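Local coordinates for protein N-acetylmuramoyl-L-alanine amidase (Mycolicibacterium smegmatis, PDB 7AGM) that probably cleaves the amide bond between N-acetylmuramic acid and L-alanine in peptidoglycan, as a zinc-dependent amidase of the Amidase_3 family, at residues P15-A20 with S105-G110; E52-W57 with G79-L84; G117-Y122 with L180-N185. One frame throughout, in Å; residues are numbered along the deposited sequence.

Contact 1: residues P15-A20 with S105-G110; sequences PGHNGA and SIHADG. With ZN (zinc ion), chain C.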
# COMPACT_ATOMS: atom_id res chain seq x y z
N PRO A 15 6.50 0.99 0.56
CA PRO A 15 6.28 0.75 2.00
C PRO A 15 6.08 2.08 2.72
O PRO A 15 6.97 2.93 2.73
CB PRO A 15 7.56 0.04 2.45
CG PRO A 15 8.60 0.41 1.43
CD PRO A 15 7.90 0.78 0.14
N GLY A 16 4.88 2.26 3.27
CA GLY A 16 4.50 3.55 3.80
C GLY A 16 5.44 4.04 4.90
O GLY A 16 5.97 3.25 5.69
N HIS A 17 5.64 5.36 4.92
CA HIS A 17 6.33 6.11 5.97
C HIS A 17 7.84 5.93 5.90
O HIS A 17 8.34 5.29 4.97
CB HIS A 17 5.74 5.81 7.35
CG HIS A 17 4.25 5.94 7.36
ND1 HIS A 17 3.60 7.15 7.45
CD2 HIS A 17 3.27 5.00 7.24
CE1 HIS A 17 2.30 6.96 7.40
NE2 HIS A 17 2.07 5.66 7.26
N ASN A 18 8.58 6.53 6.84
CA ASN A 18 10.03 6.50 6.85
C ASN A 18 10.52 5.81 8.12
O ASN A 18 9.85 5.84 9.15
CB ASN A 18 10.65 7.91 6.90
CG ASN A 18 10.10 8.85 5.85
OD1 ASN A 18 9.83 8.46 4.71
ND2 ASN A 18 9.94 10.11 6.23
N GLY A 19 11.73 5.25 8.05
CA GLY A 19 12.35 4.69 9.23
C GLY A 19 12.86 5.72 10.21
O GLY A 19 13.13 5.39 11.37
N ALA A 20 13.00 6.97 9.77
CA ALA A 20 13.33 8.07 10.66
C ALA A 20 12.75 9.35 10.07
O ALA A 20 12.60 9.47 8.86
CB ALA A 20 14.84 8.21 10.87
N SER A 105 0.98 0.64 -2.57
CA SER A 105 1.49 1.23 -1.34
C SER A 105 0.97 0.40 -0.18
O SER A 105 -0.20 0.01 -0.17
CB SER A 105 1.01 2.68 -1.22
OG SER A 105 1.47 3.27 -0.02
N ILE A 106 1.85 0.06 0.75
CA ILE A 106 1.53 -0.86 1.84
C ILE A 106 1.59 -0.11 3.16
O ILE A 106 2.60 0.53 3.48
CB ILE A 106 2.46 -2.09 1.82
CG1 ILE A 106 2.26 -2.88 0.53
CG2 ILE A 106 2.19 -2.96 3.03
CD1 ILE A 106 3.15 -4.11 0.40
N HIS A 107 0.50 -0.20 3.94
CA HIS A 107 0.32 0.57 5.16
C HIS A 107 -0.31 -0.30 6.23
O HIS A 107 -0.76 -1.43 5.97
CB HIS A 107 -0.59 1.78 4.93
CG HIS A 107 0.10 2.91 4.25
ND1 HIS A 107 0.50 4.04 4.92
CD2 HIS A 107 0.47 3.08 2.96
CE1 HIS A 107 1.09 4.86 4.07
NE2 HIS A 107 1.09 4.30 2.88
N ALA A 108 -0.36 0.25 7.44
CA ALA A 108 -1.16 -0.29 8.52
C ALA A 108 -1.84 0.87 9.24
O ALA A 108 -1.31 1.98 9.31
CB ALA A 108 -0.34 -1.11 9.52
N ASP A 109 -3.02 0.59 9.78
CA ASP A 109 -3.96 1.61 10.21
C ASP A 109 -4.00 1.73 11.73
O ASP A 109 -3.54 0.86 12.47
CB ASP A 109 -5.36 1.25 9.71
CG ASP A 109 -6.28 2.44 9.61
OD1 ASP A 109 -5.79 3.59 9.61
OD2 ASP A 109 -7.50 2.20 9.53
N GLY A 110 -4.58 2.84 12.18
CA GLY A 110 -4.94 3.02 13.57
C GLY A 110 -6.42 3.30 13.70
O GLY A 110 -6.88 4.38 13.32
ZN ZN C . 0.29 4.60 6.87
O HOH W 1 -1.62 4.02 7.44
O HOH W 2 -0.43 5.79 8.50
O HOH W 3 -0.76 6.45 6.20
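His17 and His107 meet at a shared zinc ion, where the loop after strand 10-15 leaves the sheet beside the end of the neighbouring parallel strand 102-109. The two strands pair last at Pro15 and Ile106. Just beyond, Gly16 N donates to Ile106 O at 2.9 Å. From there the loop turns away, and His17 reaches back toward the strand. Its NE2 binds zinc at 2.1 Å. His107 binds the zinc through its other ring nitrogen, ND1, at 2.0 Å. The two side chains cross at about a right angle, their ring planes 78° apart. His17 NE2 and His107 ND1 are 3.3 Å apart because both face the same metal. Gly16 CA sits over one face of the His107 ring, 3.9 Å from its centroid, as a CH-pi contact. His17 ND1 is hydrogen-bonded to Glu41 O, which helps fix the turn of the ring. Glu52 is the third protein ligand. Three waters complete the zinc shell, and water 1 also donates to Ala108 O at 2.8 Å. Metal-bound water at such a site is consistent with a zinc hydrolase, in which the metal would polarise water for attack on an amide.

Contact 2: residues E52-W57 with G79-L84; sequences EHSFTW and GNDNAL. With ZN (zinc ion), chain C.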
# COMPACT_ATOMS: atom_id res chain seq x y z
N GLU A 52 4.49 1.22 12.48
CA GLU A 52 4.00 0.98 11.13
C GLU A 52 5.13 0.93 10.11
O GLU A 52 5.14 0.07 9.23
CB GLU A 52 2.99 2.06 10.74
CG GLU A 52 2.44 1.84 9.33
CD GLU A 52 1.47 2.92 8.91
OE1 GLU A 52 1.16 3.81 9.73
OE2 GLU A 52 1.02 2.89 7.74
N HIS A 53 6.10 1.84 10.23
CA HIS A 53 7.13 1.91 9.19
C HIS A 53 7.95 0.63 9.10
O HIS A 53 8.41 0.27 8.02
CB HIS A 53 8.01 3.15 9.38
CG HIS A 53 8.97 3.07 10.53
ND1 HIS A 53 10.15 2.37 10.47
CD2 HIS A 53 8.93 3.65 11.75
CE1 HIS A 53 10.80 2.50 11.62
NE2 HIS A 53 10.08 3.27 12.41
N SER A 54 8.14 -0.08 10.23
CA SER A 54 8.87 -1.34 10.17
C SER A 54 8.00 -2.47 9.63
O SER A 54 8.48 -3.31 8.86
CB SER A 54 9.42 -1.70 11.55
OG SER A 54 10.34 -0.72 11.99
N PHE A 55 6.71 -2.47 9.98
CA PHE A 55 5.79 -3.45 9.40
C PHE A 55 5.73 -3.31 7.89
O PHE A 55 5.81 -4.31 7.16
CB PHE A 55 4.39 -3.29 9.98
CG PHE A 55 3.35 -4.03 9.18
CD1 PHE A 55 3.24 -5.41 9.26
CD2 PHE A 55 2.51 -3.35 8.31
CE1 PHE A 55 2.31 -6.10 8.51
CE2 PHE A 55 1.57 -4.03 7.55
CZ PHE A 55 1.46 -5.41 7.65
N THR A 56 5.56 -2.08 7.39
CA THR A 56 5.42 -1.92 5.95
C THR A 56 6.71 -2.27 5.23
O THR A 56 6.69 -2.86 4.15
CB THR A 56 4.99 -0.49 5.60
OG1 THR A 56 6.04 0.43 5.92
CG2 THR A 56 3.69 -0.10 6.33
N TRP A 57 7.85 -1.92 5.83
CA TRP A 57 9.15 -2.22 5.22
C TRP A 57 9.34 -3.73 5.06
O TRP A 57 9.57 -4.22 3.95
CB TRP A 57 10.25 -1.61 6.09
CG TRP A 57 11.63 -2.00 5.67
CD1 TRP A 57 12.50 -2.81 6.36
CD2 TRP A 57 12.31 -1.59 4.48
NE1 TRP A 57 13.68 -2.92 5.66
CE2 TRP A 57 13.59 -2.18 4.51
CE3 TRP A 57 11.96 -0.78 3.40
CZ2 TRP A 57 14.52 -2.00 3.49
CZ3 TRP A 57 12.89 -0.60 2.39
CH2 TRP A 57 14.15 -1.21 2.44
N GLY A 79 14.77 2.71 0.46
CA GLY A 79 15.78 1.67 0.45
C GLY A 79 16.28 1.25 1.82
O GLY A 79 17.22 0.45 1.91
N ASN A 80 15.68 1.77 2.89
CA ASN A 80 16.04 1.38 4.24
C ASN A 80 14.86 1.67 5.17
O ASN A 80 13.84 2.23 4.75
CB ASN A 80 17.30 2.12 4.73
CG ASN A 80 17.11 3.62 4.76
OD1 ASN A 80 16.22 4.15 5.44
ND2 ASN A 80 17.95 4.33 4.02
N ASP A 81 15.03 1.31 6.44
CA ASP A 81 14.03 1.52 7.47
C ASP A 81 14.62 2.27 8.66
O ASP A 81 14.15 2.12 9.79
CB ASP A 81 13.40 0.19 7.90
CG ASP A 81 12.17 0.37 8.75
OD1 ASP A 81 11.35 1.25 8.41
OD2 ASP A 81 12.02 -0.35 9.76
N ASN A 82 15.65 3.09 8.43
CA ASN A 82 16.26 3.81 9.54
C ASN A 82 16.63 5.25 9.19
O ASN A 82 17.36 5.89 9.96
CB ASN A 82 17.48 3.06 10.11
CG ASN A 82 18.62 2.97 9.12
OD1 ASN A 82 18.45 3.19 7.92
ND2 ASN A 82 19.82 2.66 9.62
N ALA A 83 16.16 5.79 8.07
CA ALA A 83 16.50 7.15 7.67
C ALA A 83 15.31 7.78 6.96
O ALA A 83 14.28 7.14 6.73
CB ALA A 83 17.77 7.15 6.81
N LEU A 84 15.45 9.06 6.61
CA LEU A 84 14.39 9.77 5.93
C LEU A 84 14.05 9.10 4.60
O LEU A 84 14.92 8.54 3.92
CB LEU A 84 14.81 11.22 5.67
CG LEU A 84 14.85 12.15 6.88
CD1 LEU A 84 15.49 13.48 6.50
CD2 LEU A 84 13.45 12.38 7.42
ZN ZN C . 0.29 4.60 6.87
O HOH W 2 -0.43 5.79 8.50
O HOH W 3 -0.76 6.45 6.20
O HOH W 1 -1.62 4.02 7.44
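Asp81 reaches from the loop 79-84 to the first turns of helix 52-69 and is gripped there by two side chains. Its CG is anti to the backbone N (chi1 -168°), which carries the carboxylate to the helix. His53 ND1 donates to Asp81 OD1 at 2.6 Å, in a nearly straight bond. The oxygen lies close to the imidazole plane, at the ring edge. The ring and carboxylate planes are 55° apart, and the ring nitrogen meets OD1 on the syn side but out of the carboxylate plane. The second oxygen is held by serine: Ser54 OG donates to the syn lone pair of Asp81 OD2 at 2.8 Å. Each oxygen therefore has its own donor, and the carboxylate cannot easily rotate. Trp57 flanks it with an indole almost parallel to the carboxylate, 11° between planes. Asp81 CB sits over the five-membered ring, 3.6 Å from its centroid, a CH-pi contact. The six-membered ring runs on along the loop backbone, with Trp57 CH2 3.3 Å from Gly79 C. Asn80 starts an Asx turn, its OD1 accepting from Asn82 N. Arg78 adds a salt bridge to Asp81 OD1. Glu52, on the same helix, turns to zinc and binds it through OE2. Asp81, probably charged, would be expected to polarise the imidazole, whose ND1 donates to it; Arg78 would partly offset that charge.

Contact 3: residues G117-Y122 with L180-N185; sequences GFHVLY and LVECGN
Leu180 O accepts the shortest polar bond between the strands, from Leu121 N at 2.8 Å, with the donor in the carbonyl plane. The same oxygen also receives a longer CA-H contact from Val120. In return, Leu180 N donates to Leu121 O at 3.0 Å. A second hydrogen-bonded pair joins His119 and Glu182, where Glu182 N meets His119 O at 2.9 Å and His119 N donates to Glu182 O. Val120 and Val181 form the non-hydrogen-bonded pair between them, on the face of the sheet away from His119 and Leu121. Phe118 CA lends a further CA-H contact to Glu182 O. Past the regular pairing, Gly184 CA points its hydrogen at Gly117 O, 3.2 Å away and nearly straight.

The main side-chain contact is between His119 and Glu182, which lie side by side and point the same way. Glu182 CB sits over one face of the imidazole, 3.4 Å from His119 CE1. The ring and carboxylate planes are 13° apart. His119 takes a chi1 of 63°, with CG between the backbone N and the carbonyl carbon, and this swings its ring against the glutamate chain. Glu182 itself bends at chi2 (-78°), and its CG is 3.7 Å from Leu121 CD1. Leu121 CD1 also meets Leu180 CD2 at 4.1 Å. On this face Glu182 packs against His107 of strand 102-109, and its side chain comes to about 4 Å from the zinc at the nearest atoms. On the valine face, Val120 packs on Leu146 of helix 134-148.

This is an antiparallel strand pair within the central mixed sheet of an Amidase_3 alpha/beta fold. It places Glu182 beside the zinc site.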
# COMPACT_ATOMS: atom_id res chain seq x y z
N GLY A 117 -8.94 -6.03 10.50
CA GLY A 117 -9.08 -6.41 9.11
C GLY A 117 -8.50 -5.37 8.17
O GLY A 117 -8.01 -4.31 8.57
N PHE A 118 -8.55 -5.70 6.88
CA PHE A 118 -7.90 -4.92 5.83
C PHE A 118 -8.88 -3.98 5.13
O PHE A 118 -10.10 -4.22 5.10
CB PHE A 118 -7.25 -5.84 4.78
CG PHE A 118 -8.25 -6.50 3.85
CD1 PHE A 118 -8.71 -5.83 2.72
CD2 PHE A 118 -8.74 -7.76 4.13
CE1 PHE A 118 -9.65 -6.43 1.88
CE2 PHE A 118 -9.68 -8.36 3.29
CZ PHE A 118 -10.13 -7.69 2.16
N HIS A 119 -8.34 -2.93 4.53
CA HIS A 119 -9.10 -2.19 3.53
C HIS A 119 -8.18 -1.71 2.42
O HIS A 119 -6.99 -1.44 2.65
CB HIS A 119 -10.05 -1.11 4.11
CG HIS A 119 -9.38 0.00 4.86
ND1 HIS A 119 -8.70 -0.19 6.05
CD2 HIS A 119 -9.35 1.34 4.63
CE1 HIS A 119 -8.24 0.97 6.49
NE2 HIS A 119 -8.62 1.91 5.65
N VAL A 120 -8.73 -1.67 1.20
CA VAL A 120 -7.99 -1.31 -0.00
C VAL A 120 -8.52 0.04 -0.47
O VAL A 120 -9.71 0.17 -0.80
CB VAL A 120 -8.12 -2.37 -1.11
CG1 VAL A 120 -7.33 -1.94 -2.36
CG2 VAL A 120 -7.64 -3.73 -0.61
N LEU A 121 -7.63 1.03 -0.51
CA LEU A 121 -7.98 2.39 -0.90
C LEU A 121 -7.66 2.61 -2.37
O LEU A 121 -6.66 2.12 -2.89
CB LEU A 121 -7.20 3.41 -0.07
CG LEU A 121 -7.49 3.58 1.42
CD1 LEU A 121 -7.18 2.33 2.25
CD2 LEU A 121 -6.72 4.78 1.95
N TYR A 122 -8.52 3.39 -3.03
CA TYR A 122 -8.26 3.78 -4.41
C TYR A 122 -8.80 5.18 -4.63
O TYR A 122 -9.75 5.61 -3.97
CB TYR A 122 -8.86 2.77 -5.40
CG TYR A 122 -10.36 2.59 -5.30
CD1 TYR A 122 -10.92 1.74 -4.35
CD2 TYR A 122 -11.22 3.26 -6.17
CE1 TYR A 122 -12.30 1.58 -4.26
CE2 TYR A 122 -12.59 3.10 -6.10
CZ TYR A 122 -13.13 2.26 -5.14
OH TYR A 122 -14.50 2.13 -5.10
N LEU A 180 -3.76 1.29 -2.49
CA LEU A 180 -3.08 1.37 -1.20
C LEU A 180 -3.74 0.35 -0.29
O LEU A 180 -4.96 0.38 -0.09
CB LEU A 180 -3.16 2.79 -0.63
CG LEU A 180 -2.39 3.06 0.67
CD1 LEU A 180 -2.15 4.56 0.84
CD2 LEU A 180 -3.08 2.51 1.92
N VAL A 181 -2.95 -0.59 0.24
CA VAL A 181 -3.47 -1.65 1.10
C VAL A 181 -3.18 -1.27 2.55
O VAL A 181 -2.01 -1.19 2.95
CB VAL A 181 -2.85 -3.01 0.75
CG1 VAL A 181 -3.37 -4.08 1.73
CG2 VAL A 181 -3.11 -3.40 -0.70
N GLU A 182 -4.24 -1.03 3.32
CA GLU A 182 -4.14 -0.97 4.78
C GLU A 182 -4.35 -2.39 5.29
O GLU A 182 -5.47 -2.92 5.23
CB GLU A 182 -5.18 0.00 5.36
CG GLU A 182 -4.91 1.47 5.09
CD GLU A 182 -3.85 2.07 5.99
OE1 GLU A 182 -3.29 1.32 6.81
OE2 GLU A 182 -3.59 3.29 5.88
N CYS A 183 -3.27 -3.03 5.76
CA CYS A 183 -3.31 -4.46 6.04
C CYS A 183 -4.16 -4.79 7.25
O CYS A 183 -4.77 -5.87 7.30
CB CYS A 183 -1.89 -4.99 6.25
SG CYS A 183 -0.88 -4.92 4.76
N GLY A 184 -4.22 -3.90 8.23
CA GLY A 184 -4.92 -4.18 9.47
C GLY A 184 -4.80 -2.99 10.40
O GLY A 184 -4.24 -1.95 10.05
N ASN A 185 -5.34 -3.17 11.60
CA ASN A 185 -5.37 -2.13 12.63
C ASN A 185 -4.28 -2.45 13.66
O ASN A 185 -4.38 -3.44 14.39
CB ASN A 185 -6.75 -2.12 13.28
CG ASN A 185 -6.87 -1.09 14.39
OD1 ASN A 185 -5.97 -0.27 14.60
ND2 ASN A 185 -8.00 -1.12 15.10

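How the contacts relate
From the N terminus, the chain leaves strand 10-15 at segment 15-20, passes through helix 52-69, strand 73-76 and the loop 79-84, then returns on strand 102-109. Contact 1 closes this long loop. Contact 2 closes a shorter one wholly within it, tying the start of helix 52-69 to the loop after strand 73-76. Contact 3 follows in series and closes a loop of its own, from strand 119-123 through helix 134-148, strand 162-165 and helix 169-173 to strand 178-185. Contacts 1 and 2 both reach the zinc, with Glu52 joining the two. Contact 3 joins contact 1 through the sheet, where strands 102-109 and 178-185 are neighbours. It touches contact 2 by packing of Phe55 on Cys183.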